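Local coordinates for microcin B17-processing protein McbD (Escherichia coli str. K-12 substr. MG1655, PDB 6GRH) that is needed to process the inactive precursor of the antibiotic peptide microcin B17 into its active form, as the YcaO-family member of a complex with McbB and McbC, at residues 280-283 with 287-290; 86-91 with 337-342; 190-193 with 198-201; 3-8 with 13-18. The protein carries 1 engineered substitution. One frame throughout, in Å; residues are numbered along the deposited sequence.

Interaction 1: 280-283 with 287-290; sequences DDII and QRHF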
loop_
_atom_site.group_PDB
_atom_site.type_symbol
_atom_site.label_atom_id
_atom_site.label_comp_id
_atom_site.label_asym_id
_atom_site.label_seq_id
_atom_site.Cartn_x
_atom_site.Cartn_y
_atom_site.Cartn_z
ATOM N N ASP E 280 5.162 -8.252 -44.654
ATOM C CA ASP E 280 4.500 -6.948 -44.703
ATOM C C ASP E 280 4.735 -6.091 -43.439
ATOM O O ASP E 280 4.499 -4.882 -43.459
ATOM C CB ASP E 280 3.002 -7.096 -44.965
ATOM C CG ASP E 280 2.340 -5.757 -45.284
ATOM O OD1 ASP E 280 2.658 -5.161 -46.344
ATOM O OD2 ASP E 280 1.539 -5.282 -44.456
ATOM N N ASP E 281 5.192 -6.713 -42.350
ATOM C CA ASP E 281 5.564 -5.989 -41.135
ATOM C C ASP E 281 6.942 -5.349 -41.238
ATOM O O ASP E 281 7.261 -4.482 -40.442
ATOM C CB ASP E 281 5.528 -6.916 -39.918
ATOM C CG ASP E 281 4.160 -7.527 -39.697
ATOM O OD1 ASP E 281 3.172 -6.822 -39.937
ATOM O OD2 ASP E 281 4.071 -8.713 -39.312
ATOM N N ILE E 282 7.758 -5.794 -42.192
ATOM C CA ILE E 282 9.070 -5.201 -42.422
ATOM C C ILE E 282 8.909 -4.069 -43.419
ATOM O O ILE E 282 8.539 -4.317 -44.570
ATOM C CB ILE E 282 10.083 -6.236 -42.952
ATOM C CG1 ILE E 282 10.254 -7.388 -41.949
ATOM C CG2 ILE E 282 11.435 -5.573 -43.226
ATOM C CD1 ILE E 282 10.714 -6.942 -40.561
ATOM N N ILE E 283 9.158 -2.840 -42.968
ATOM C CA ILE E 283 9.060 -1.651 -43.832
ATOM C C ILE E 283 10.404 -1.036 -44.229
ATOM O O ILE E 283 10.413 -0.112 -45.037
ATOM C CB ILE E 283 8.173 -0.541 -43.209
ATOM C CG1 ILE E 283 8.813 0.078 -41.966
ATOM C CG2 ILE E 283 6.784 -1.098 -42.918
ATOM C CD1 ILE E 283 7.972 1.151 -41.305
ATOM N N GLN E 287 16.652 -3.619 -43.152
ATOM C CA GLN E 287 16.204 -4.734 -42.309
ATOM C C GLN E 287 15.770 -5.929 -43.149
ATOM O O GLN E 287 16.093 -7.052 -42.804
ATOM C CB GLN E 287 15.067 -4.315 -41.368
ATOM C CG GLN E 287 15.481 -3.320 -40.296
ATOM C CD GLN E 287 14.339 -2.965 -39.350
ATOM O OE1 GLN E 287 13.179 -3.340 -39.579
ATOM N NE2 GLN E 287 14.669 -2.252 -38.267
ATOM N N ARG E 288 15.063 -5.673 -44.255
ATOM C CA ARG E 288 14.675 -6.732 -45.204
ATOM C C ARG E 288 15.910 -7.430 -45.774
ATOM O O ARG E 288 15.989 -8.652 -45.793
ATOM C CB ARG E 288 13.792 -6.171 -46.346
ATOM C CG ARG E 288 13.084 -7.227 -47.201
ATOM C CD ARG E 288 12.126 -6.632 -48.241
ATOM N NE ARG E 288 11.126 -5.777 -47.604
ATOM C CZ ARG E 288 11.055 -4.436 -47.659
ATOM N NH1 ARG E 288 11.878 -3.685 -48.411
ATOM N NH2 ARG E 288 10.082 -3.830 -46.979
ATOM N N HIS E 289 16.883 -6.645 -46.221
ATOM C CA HIS E 289 18.135 -7.208 -46.735
ATOM C C HIS E 289 18.862 -8.028 -45.647
ATOM O O HIS E 289 19.298 -9.150 -45.892
ATOM C CB HIS E 289 19.052 -6.103 -47.277
ATOM C CG HIS E 289 20.400 -6.598 -47.705
ATOM N ND1 HIS E 289 20.587 -7.323 -48.861
ATOM C CD2 HIS E 289 21.620 -6.507 -47.115
ATOM C CE1 HIS E 289 21.866 -7.644 -48.976
ATOM N NE2 HIS E 289 22.515 -7.150 -47.938
ATOM N N PHE E 290 18.957 -7.483 -44.440
ATOM C CA PHE E 290 19.633 -8.217 -43.357
ATOM C C PHE E 290 18.974 -9.563 -43.076
ATOM O O PHE E 290 19.669 -10.548 -42.871
ATOM C CB PHE E 290 19.673 -7.413 -42.057
ATOM C CG PHE E 290 20.521 -8.050 -40.986
ATOM C CD1 PHE E 290 21.886 -8.282 -41.210
ATOM C CD2 PHE E 290 19.979 -8.404 -39.756
ATOM C CE1 PHE E 290 22.685 -8.853 -40.232
ATOM C CE2 PHE E 290 20.784 -8.969 -38.764
ATOM C CZ PHE E 290 22.136 -9.196 -39.006
HETATM O O HOH W 1 10.720 -2.740 -40.537
HETATM O O HOH W 2 8.759 -1.583 -47.529
#

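Interaction 2: 86-91 with 337-342; sequences KAFTEA and NIFVYY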
loop_
_atom_site.group_PDB
_atom_site.type_symbol
_atom_site.label_atom_id
_atom_site.label_comp_id
_atom_site.label_asym_id
_atom_site.label_seq_id
_atom_site.Cartn_x
_atom_site.Cartn_y
_atom_site.Cartn_z
ATOM N N LYS E 86 33.151 21.355 -54.870
ATOM C CA LYS E 86 33.760 20.492 -55.898
ATOM C C LYS E 86 33.714 19.002 -55.506
ATOM O O LYS E 86 33.387 18.146 -56.338
ATOM C CB LYS E 86 35.206 20.929 -56.187
ATOM C CG LYS E 86 35.867 20.246 -57.379
ATOM N N ALA E 87 34.041 18.696 -54.251
ATOM C CA ALA E 87 33.963 17.325 -53.753
ATOM C C ALA E 87 32.526 16.762 -53.765
ATOM O O ALA E 87 32.324 15.586 -54.075
ATOM C CB ALA E 87 34.537 17.245 -52.345
ATOM N N PHE E 88 31.541 17.583 -53.412
ATOM C CA PHE E 88 30.139 17.156 -53.518
ATOM C C PHE E 88 29.773 16.872 -54.966
ATOM O O PHE E 88 29.174 15.826 -55.252
ATOM C CB PHE E 88 29.159 18.161 -52.892
ATOM C CG PHE E 88 28.994 17.994 -51.401
ATOM C CD1 PHE E 88 28.181 16.984 -50.890
ATOM C CD2 PHE E 88 29.653 18.832 -50.512
ATOM C CE1 PHE E 88 28.029 16.805 -49.509
ATOM C CE2 PHE E 88 29.498 18.667 -49.126
ATOM C CZ PHE E 88 28.682 17.657 -48.631
ATOM N N THR E 89 30.155 17.784 -55.867
ATOM C CA THR E 89 29.906 17.617 -57.306
ATOM C C THR E 89 30.458 16.291 -57.811
ATOM O O THR E 89 29.784 15.592 -58.542
ATOM C CB THR E 89 30.532 18.752 -58.138
ATOM O OG1 THR E 89 30.084 20.019 -57.636
ATOM C CG2 THR E 89 30.150 18.623 -59.605
ATOM N N GLU E 90 31.684 15.954 -57.408
ATOM C CA GLU E 90 32.310 14.688 -57.808
ATOM C C GLU E 90 31.626 13.473 -57.164
ATOM O O GLU E 90 31.558 12.413 -57.790
ATOM C CB GLU E 90 33.825 14.706 -57.530
ATOM C CG GLU E 90 34.615 15.716 -58.391
ATOM C CD GLU E 90 34.257 15.680 -59.870
ATOM O OE1 GLU E 90 34.592 14.684 -60.542
ATOM O OE2 GLU E 90 33.632 16.639 -60.390
ATOM N N ALA E 91 31.096 13.626 -55.947
ATOM C CA ALA E 91 30.263 12.579 -55.346
ATOM C C ALA E 91 28.958 12.399 -56.128
ATOM O O ALA E 91 28.652 11.295 -56.566
ATOM C CB ALA E 91 29.968 12.874 -53.876
ATOM N N ASN E 337 37.186 17.967 -46.109
ATOM C CA ASN E 337 35.763 18.063 -46.423
ATOM C C ASN E 337 34.924 17.088 -45.596
ATOM O O ASN E 337 34.344 16.136 -46.129
ATOM C CB ASN E 337 35.537 17.812 -47.920
ATOM C CG ASN E 337 36.163 18.876 -48.783
ATOM O OD1 ASN E 337 36.048 20.063 -48.484
ATOM N ND2 ASN E 337 36.841 18.460 -49.859
ATOM N N ILE E 338 34.889 17.334 -44.290
ATOM C CA ILE E 338 34.060 16.574 -43.363
ATOM C C ILE E 338 33.243 17.606 -42.596
ATOM O O ILE E 338 33.799 18.563 -42.033
ATOM C CB ILE E 338 34.875 15.701 -42.389
ATOM C CG1 ILE E 338 35.860 14.818 -43.149
ATOM C CG2 ILE E 338 33.944 14.826 -41.553
ATOM C CD1 ILE E 338 36.662 13.865 -42.275
ATOM N N PHE E 339 31.934 17.389 -42.573
ATOM C CA PHE E 339 30.974 18.370 -42.099
ATOM C C PHE E 339 30.097 17.762 -41.030
ATOM O O PHE E 339 29.861 16.553 -41.015
ATOM C CB PHE E 339 30.119 18.875 -43.278
ATOM C CG PHE E 339 30.948 19.366 -44.405
ATOM C CD1 PHE E 339 31.594 20.586 -44.304
ATOM C CD2 PHE E 339 31.195 18.554 -45.507
ATOM C CE1 PHE E 339 32.442 21.016 -45.307
ATOM C CE2 PHE E 339 32.014 18.985 -46.519
ATOM C CZ PHE E 339 32.642 20.221 -46.424
ATOM N N VAL E 340 29.624 18.619 -40.138
ATOM C CA VAL E 340 28.728 18.227 -39.095
ATOM C C VAL E 340 27.405 18.939 -39.338
ATOM O O VAL E 340 27.309 20.152 -39.142
ATOM C CB VAL E 340 29.278 18.637 -37.721
ATOM C CG1 VAL E 340 28.360 18.147 -36.626
ATOM C CG2 VAL E 340 30.705 18.123 -37.518
ATOM N N TYR E 341 26.386 18.180 -39.753
ATOM C CA TYR E 341 25.021 18.657 -39.670
ATOM C C TYR E 341 24.643 18.675 -38.217
ATOM O O TYR E 341 24.987 17.741 -37.463
ATOM C CB TYR E 341 24.043 17.741 -40.405
ATOM C CG TYR E 341 22.621 17.945 -39.973
ATOM C CD1 TYR E 341 21.882 19.009 -40.452
ATOM C CD2 TYR E 341 22.021 17.076 -39.078
ATOM C CE1 TYR E 341 20.568 19.202 -40.071
ATOM C CE2 TYR E 341 20.710 17.268 -38.644
ATOM C CZ TYR E 341 19.978 18.326 -39.146
ATOM O OH TYR E 341 18.679 18.512 -38.720
ATOM N N TYR E 342 23.904 19.701 -37.814
ATOM C CA TYR E 342 23.458 19.782 -36.418
ATOM C C TYR E 342 22.091 20.412 -36.317
ATOM O O TYR E 342 21.685 21.215 -37.176
ATOM C CB TYR E 342 24.494 20.533 -35.555
ATOM C CG TYR E 342 24.562 21.996 -35.855
ATOM C CD1 TYR E 342 25.347 22.470 -36.886
ATOM C CD2 TYR E 342 23.793 22.903 -35.132
ATOM C CE1 TYR E 342 25.371 23.824 -37.196
ATOM C CE2 TYR E 342 23.810 24.250 -35.425
ATOM C CZ TYR E 342 24.572 24.709 -36.461
ATOM O OH TYR E 342 24.580 26.063 -36.746
#

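Interaction 3: 190-193 with 198-201; sequences EIVT and IDEI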
loop_
_atom_site.group_PDB
_atom_site.type_symbol
_atom_site.label_atom_id
_atom_site.label_comp_id
_atom_site.label_asym_id
_atom_site.label_seq_id
_atom_site.Cartn_x
_atom_site.Cartn_y
_atom_site.Cartn_z
ATOM N N GLU E 190 38.009 -17.400 -28.081
ATOM C CA GLU E 190 37.838 -17.813 -26.679
ATOM C C GLU E 190 38.116 -16.709 -25.651
ATOM O O GLU E 190 38.159 -16.990 -24.463
ATOM C CB GLU E 190 38.707 -19.032 -26.373
ATOM C CG GLU E 190 38.293 -20.286 -27.125
ATOM C CD GLU E 190 39.330 -21.394 -27.058
ATOM O OE1 GLU E 190 40.214 -21.395 -26.161
ATOM O OE2 GLU E 190 39.275 -22.287 -27.922
ATOM N N ILE E 191 38.246 -15.455 -26.100
ATOM C CA ILE E 191 38.577 -14.319 -25.232
ATOM C C ILE E 191 37.658 -14.259 -24.025
ATOM O O ILE E 191 36.455 -14.478 -24.162
ATOM C CB ILE E 191 38.498 -12.968 -26.006
ATOM C CG1 ILE E 191 39.114 -11.815 -25.208
ATOM C CG2 ILE E 191 37.060 -12.596 -26.411
ATOM C CD1 ILE E 191 40.627 -11.872 -25.127
ATOM N N VAL E 192 38.231 -13.976 -22.852
ATOM C CA VAL E 192 37.455 -13.721 -21.624
ATOM C C VAL E 192 37.640 -12.247 -21.263
ATOM O O VAL E 192 38.782 -11.790 -21.147
ATOM C CB VAL E 192 37.908 -14.630 -20.452
ATOM C CG1 VAL E 192 37.219 -14.224 -19.146
ATOM C CG2 VAL E 192 37.618 -16.088 -20.777
ATOM N N THR E 193 36.526 -11.515 -21.101
ATOM C CA THR E 193 36.577 -10.080 -20.800
ATOM C C THR E 193 36.529 -9.730 -19.308
ATOM O O THR E 193 36.883 -8.615 -18.945
ATOM C CB THR E 193 35.456 -9.291 -21.515
ATOM O OG1 THR E 193 34.174 -9.549 -20.901
ATOM C CG2 THR E 193 35.421 -9.609 -23.024
ATOM N N ILE E 198 28.996 -9.747 -20.900
ATOM C CA ILE E 198 29.680 -9.954 -22.175
ATOM C C ILE E 198 30.074 -11.420 -22.286
ATOM O O ILE E 198 29.836 -12.065 -23.308
ATOM C CB ILE E 198 30.915 -9.028 -22.302
ATOM C CG1 ILE E 198 30.497 -7.561 -22.149
ATOM C CG2 ILE E 198 31.657 -9.262 -23.616
ATOM C CD1 ILE E 198 29.425 -7.088 -23.111
ATOM N N ASP E 199 30.650 -11.948 -21.219
ATOM C CA ASP E 199 31.050 -13.352 -21.169
ATOM C C ASP E 199 29.869 -14.313 -21.254
ATOM O O ASP E 199 29.976 -15.361 -21.856
ATOM C CB ASP E 199 31.885 -13.609 -19.911
ATOM C CG ASP E 199 33.215 -12.840 -19.935
ATOM O OD1 ASP E 199 33.698 -12.497 -21.040
ATOM O OD2 ASP E 199 33.771 -12.548 -18.861
ATOM N N GLU E 200 28.745 -13.933 -20.663
ATOM C CA GLU E 200 27.497 -14.695 -20.776
ATOM C C GLU E 200 27.049 -14.823 -22.255
ATOM O O GLU E 200 26.729 -15.921 -22.717
ATOM C CB GLU E 200 26.410 -14.011 -19.950
ATOM C CG GLU E 200 25.166 -14.840 -19.704
ATOM C CD GLU E 200 25.207 -15.652 -18.421
ATOM O OE1 GLU E 200 26.276 -15.789 -17.767
ATOM O OE2 GLU E 200 24.133 -16.183 -18.082
ATOM N N ILE E 201 27.044 -13.703 -22.983
ATOM C CA ILE E 201 26.731 -13.715 -24.417
ATOM C C ILE E 201 27.761 -14.547 -25.185
ATOM O O ILE E 201 27.390 -15.425 -25.951
ATOM C CB ILE E 201 26.646 -12.291 -25.033
ATOM C CG1 ILE E 201 25.492 -11.503 -24.426
ATOM C CG2 ILE E 201 26.495 -12.351 -26.558
ATOM C CD1 ILE E 201 25.661 -10.006 -24.581
#

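Interaction 4: 3-8 with 13-18; sequences NVYSNL and PATMAM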
loop_
_atom_site.group_PDB
_atom_site.type_symbol
_atom_site.label_atom_id
_atom_site.label_comp_id
_atom_site.label_asym_id
_atom_site.label_seq_id
_atom_site.Cartn_x
_atom_site.Cartn_y
_atom_site.Cartn_z
ATOM N N ASN E 3 7.012 0.795 -19.012
ATOM C CA ASN E 3 5.665 0.764 -19.581
ATOM C C ASN E 3 4.959 2.111 -19.571
ATOM O O ASN E 3 3.944 2.285 -18.916
ATOM C CB ASN E 3 4.846 -0.309 -18.881
ATOM C CG ASN E 3 5.496 -1.666 -18.956
ATOM O OD1 ASN E 3 6.057 -2.183 -17.952
ATOM N ND2 ASN E 3 5.485 -2.247 -20.163
ATOM N N VAL E 4 5.529 3.071 -20.276
ATOM C CA VAL E 4 4.927 4.370 -20.431
ATOM C C VAL E 4 4.172 4.357 -21.757
ATOM O O VAL E 4 4.790 4.174 -22.794
ATOM C CB VAL E 4 6.007 5.472 -20.390
ATOM C CG1 VAL E 4 5.389 6.842 -20.705
ATOM C CG2 VAL E 4 6.660 5.498 -19.008
ATOM N N TYR E 5 2.853 4.517 -21.702
ATOM C CA TYR E 5 1.965 4.514 -22.875
ATOM C C TYR E 5 1.452 5.929 -23.144
ATOM O O TYR E 5 1.107 6.634 -22.203
ATOM C CB TYR E 5 0.775 3.590 -22.628
ATOM C CG TYR E 5 1.165 2.188 -22.223
ATOM C CD1 TYR E 5 1.880 1.365 -23.101
ATOM C CD2 TYR E 5 0.892 1.700 -20.942
ATOM C CE1 TYR E 5 2.269 0.067 -22.736
ATOM C CE2 TYR E 5 1.272 0.412 -20.563
ATOM C CZ TYR E 5 1.960 -0.402 -21.457
ATOM O OH TYR E 5 2.336 -1.680 -21.121
ATOM N N SER E 6 1.399 6.346 -24.411
ATOM C CA SER E 6 0.937 7.688 -24.766
ATOM C C SER E 6 -0.205 7.551 -25.775
ATOM O O SER E 6 -0.229 6.640 -26.592
ATOM C CB SER E 6 2.075 8.540 -25.367
ATOM O OG SER E 6 3.160 8.694 -24.457
ATOM N N ASN E 7 -1.146 8.471 -25.677
ATOM C CA ASN E 7 -2.196 8.654 -26.649
ATOM C C ASN E 7 -1.623 8.924 -28.057
ATOM O O ASN E 7 -0.548 9.508 -28.219
ATOM C CB ASN E 7 -3.111 9.816 -26.169
ATOM C CG ASN E 7 -4.348 9.995 -27.016
ATOM O OD1 ASN E 7 -4.316 10.637 -28.076
ATOM N ND2 ASN E 7 -5.481 9.466 -26.527
ATOM N N LEU E 8 -2.365 8.491 -29.078
ATOM C CA LEU E 8 -1.963 8.699 -30.480
ATOM C C LEU E 8 -1.708 10.201 -30.789
ATOM O O LEU E 8 -0.791 10.543 -31.542
ATOM C CB LEU E 8 -2.992 8.028 -31.451
ATOM C CG LEU E 8 -4.096 8.807 -32.130
ATOM C CD1 LEU E 8 -3.510 9.736 -33.176
ATOM C CD2 LEU E 8 -5.115 7.885 -32.815
ATOM N N PRO E 13 5.862 8.947 -28.014
ATOM C CA PRO E 13 5.565 7.726 -28.756
ATOM C C PRO E 13 4.599 6.811 -28.041
ATOM O O PRO E 13 4.414 6.914 -26.816
ATOM C CB PRO E 13 6.924 7.055 -28.892
ATOM C CG PRO E 13 7.692 7.581 -27.760
ATOM C CD PRO E 13 7.264 8.980 -27.571
ATOM N N ALA E 14 4.049 5.875 -28.805
ATOM C CA ALA E 14 3.055 4.953 -28.289
ATOM C C ALA E 14 3.454 4.210 -27.025
ATOM O O ALA E 14 2.685 4.157 -26.077
ATOM C CB ALA E 14 2.634 3.952 -29.368
ATOM N N THR E 15 4.622 3.588 -27.033
ATOM C CA THR E 15 5.007 2.717 -25.946
ATOM C C THR E 15 6.504 2.772 -25.736
ATOM O O THR E 15 7.271 2.698 -26.695
ATOM C CB THR E 15 4.619 1.235 -26.223
ATOM O OG1 THR E 15 5.467 0.686 -27.239
ATOM C CG2 THR E 15 3.188 1.098 -26.655
ATOM N N MET E 16 6.913 2.935 -24.487
ATOM C CA MET E 16 8.250 2.535 -24.100
ATOM C C MET E 16 8.153 1.390 -23.108
ATOM O O MET E 16 7.259 1.359 -22.252
ATOM C CB MET E 16 9.056 3.645 -23.467
ATOM C CG MET E 16 10.460 3.136 -23.151
ATOM S SD MET E 16 11.576 4.426 -22.666
ATOM C CE MET E 16 13.056 3.437 -22.548
ATOM N N ALA E 17 9.051 0.432 -23.256
ATOM C CA ALA E 17 9.106 -0.724 -22.367
ATOM C C ALA E 17 10.542 -1.249 -22.203
ATOM O O ALA E 17 11.322 -1.285 -23.143
ATOM C CB ALA E 17 8.189 -1.812 -22.880
ATOM N N MET E 18 10.879 -1.596 -20.971
ATOM C CA MET E 18 12.078 -2.353 -20.669
ATOM C C MET E 18 11.610 -3.788 -20.496
ATOM O O MET E 18 10.724 -4.069 -19.694
ATOM C CB MET E 18 12.705 -1.819 -19.399
ATOM C CG MET E 18 13.977 -2.521 -18.985
ATOM S SD MET E 18 14.567 -1.781 -17.446
ATOM C CE MET E 18 14.072 -2.990 -16.237
HETATM O O HOH W 3 5.154 6.314 -24.334
#

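Interaction 1: 280-283 with 287-290
Arg288 reaches from the first turn of helix 285-292 to Ile282 in the loop leading into it, a local loop-to-helix contact within the YcaO fold. Its CG stands anti to the backbone N (chi1 -167°), and the chain runs extended until it bends at chi3 (-56°), which swings the guanidinium toward the loop. Arg288 NH2 then donates to Ile282 O at 2.9 Å. The bond is bent, 138° at the hydrogen, and the donor lies well above the carbonyl plane. Arg288 NH2 also donates to a water at 2.7 Å, which gives a weak bond on to Ile283 O; two successive loop carbonyls are thus tied to one nitrogen, directly and through water. The apolar part comes from the buried Ile282. Its first torsion sets CG2 opposite the backbone N, and from there Ile282 CG2 lies 3.8 Å from Arg288 N and 4.0 Å from Arg288 CB and also comes near CB of Gln287, while the side chains of Ile282 and Arg288 run antiparallel. Arg209 of the McbB chain packs against Ile283 and bonds to Asp280 O. Gln287 adds a second water bridge from its extended side chain. This bridging water accepts from Ile283 N at 2.9 Å and donates to Gln287 OE1 at 2.7 Å.

Interaction 2: 86-91 with 337-342
The rings of Phe88 and Phe339 lie nearly parallel, their planes 28° apart, but are displaced so far that they have little overlap, with centroids 5.8 Å apart. The touch is between ring corners, Phe88 CE2 to Phe339 CE2 at 3.6 Å, and each carbon approaches the other ring obliquely. This is helix-on-sheet packing: helix 82-95 lies beside the start of strand 339-347, part of an antiparallel sheet in the YcaO fold. One ring comes from the helix, the other from the strand, and they pass antiparallel. On Phe88, chi1 of -84° sets CG beside the backbone N and lets the ring leave the helix flank toward the strand, although its CB does not point there. Phe339 CB does point at the helix. Around the pair, Ile124 and Pro125 of strand 121-125 and Leu76 of helix 76-79 pack on Phe88, while Gln122 and Asn115 touch Phe339, so the rings join the helix to three strands of the sheet. Phe339 is also held by backbone bonds to Val358 in the next strand. A second, smaller touch lies just before the strand, where the Asn337 amide meets the helix at Ala87. That amide nitrogen has its polar partner elsewhere, donating to Asp361 OD2, and toward the helix it makes only a van der Waals contact, Asn337 ND2 to Ala87 CB at 3.6 Å.

Interaction 3: 190-193 with 198-201
Asp199 turns its carboxylate back to Thr193 with chi1 at -65°, CG lying beside its own backbone N, while Thr193 holds OG1 between its backbone N and carbonyl carbon (chi1 73°). OG1, so placed, and the backbone N-H of the threonine both reach Asp199 OD1. Thr193 N donates to Asp199 OD1 at 3.0 Å in a nearly straight bond, 165° at the hydrogen, on the syn lone pair of Asp199 OD1. Thr193 OG1 donates to Asp199 OD1 at 3.0 Å as well, but from above the carboxylate plane. Segment 190-193 belongs to the loop that leads from strand 182-187 into helix 196-208 of the YcaO fold, and these bonds fold it back on the first turn of that helix; OG1 in turn accepts from Ile195 N. Asp199 OD2 takes a weak bond from Gly194 N, so the carboxylate takes its donors from the loop end just ahead of the helix. Alongside, Thr193 CG2 lies 3.8 Å from Ile198 CG2, the two side chains set roughly perpendicular, and the far end of Ile198 leads away to Cys256 and Val260 on helix 251-275. Val192 CG1 meets the other carboxylate oxygen, Asp199 OD2, at 3.8 Å.

Interaction 4: 3-8 with 13-18
This is an antiparallel beta hairpin at the N-terminus: segment 3-8, with strand 4-5, is paired to segment 13-18, with strand 15-18, at the edge of a four-stranded antiparallel sheet. Val4 and Met16 form a hydrogen-bonded pair. Met16 N donates to Val4 O at 3.0 Å, nearly straight at 167° and in the carbonyl plane, whereas the return bond from Val4 N to Met16 O is more bent, 137° at the hydrogen. Asn3 and Val4 both face Met16 in a G1 beta bulge, which fits the positive phi of Asn3. Ser6 N continues the ladder to Ala14 O at 3.0 Å. Beside these bonds a water donates to Val4 O and Pro13 O and accepts from Ser6 OG, tying the two segments together. Tyr5 and Thr15 make the non-hydrogen-bonded pair. In the conformer of Thr15 given here, Thr15 CG2 lies in plane at the Tyr5 ring edge, 3.8 Å from Tyr5 CD1. Chi1 of -54° lays the Tyr5 ring along the strand, with one face over Asn3 C. Tyr5 OH hydrogen-bonds to the backbone O of Thr15 of the McbC chain, and Asn3 ND2 bonds to Thr12 OG1 of that chain. On the other sheet face, Val4 and Met16 meet Trp215 and Leu218 of a McbB chain. Strand 15-18 lies between strand 4-5 and strand 28-33, bonded to the latter through Thr15 with Trp33 and Ala17 with Gln31, while Met16 also packs on Ile51 and Ile55 of helix 47-66.

Along the chain the hairpin of interaction 4 comes first; segment 86-91 follows, then interaction 3 and interaction 1, both closing before segment 337-342 returns to complete interaction 2. None touches another. The centres of interactions 2 and 3 lie about 40 Å apart on opposite sides of the chain's centre, those of 1 and 4 about 23 Å apart. Interactions 1 and 3 are local, each folding a loop onto the helix it enters, whereas interaction 2 joins parts 246 residues apart, and interaction 4 pairs the outermost strand 4-5 of the four-stranded sheet with its neighbour 15-18. Residues of interactions 1, 2 and 4 contact McbB, and of 3 and 4 contact McbC, so the contacts lie among the surfaces by which McbD meets its partners.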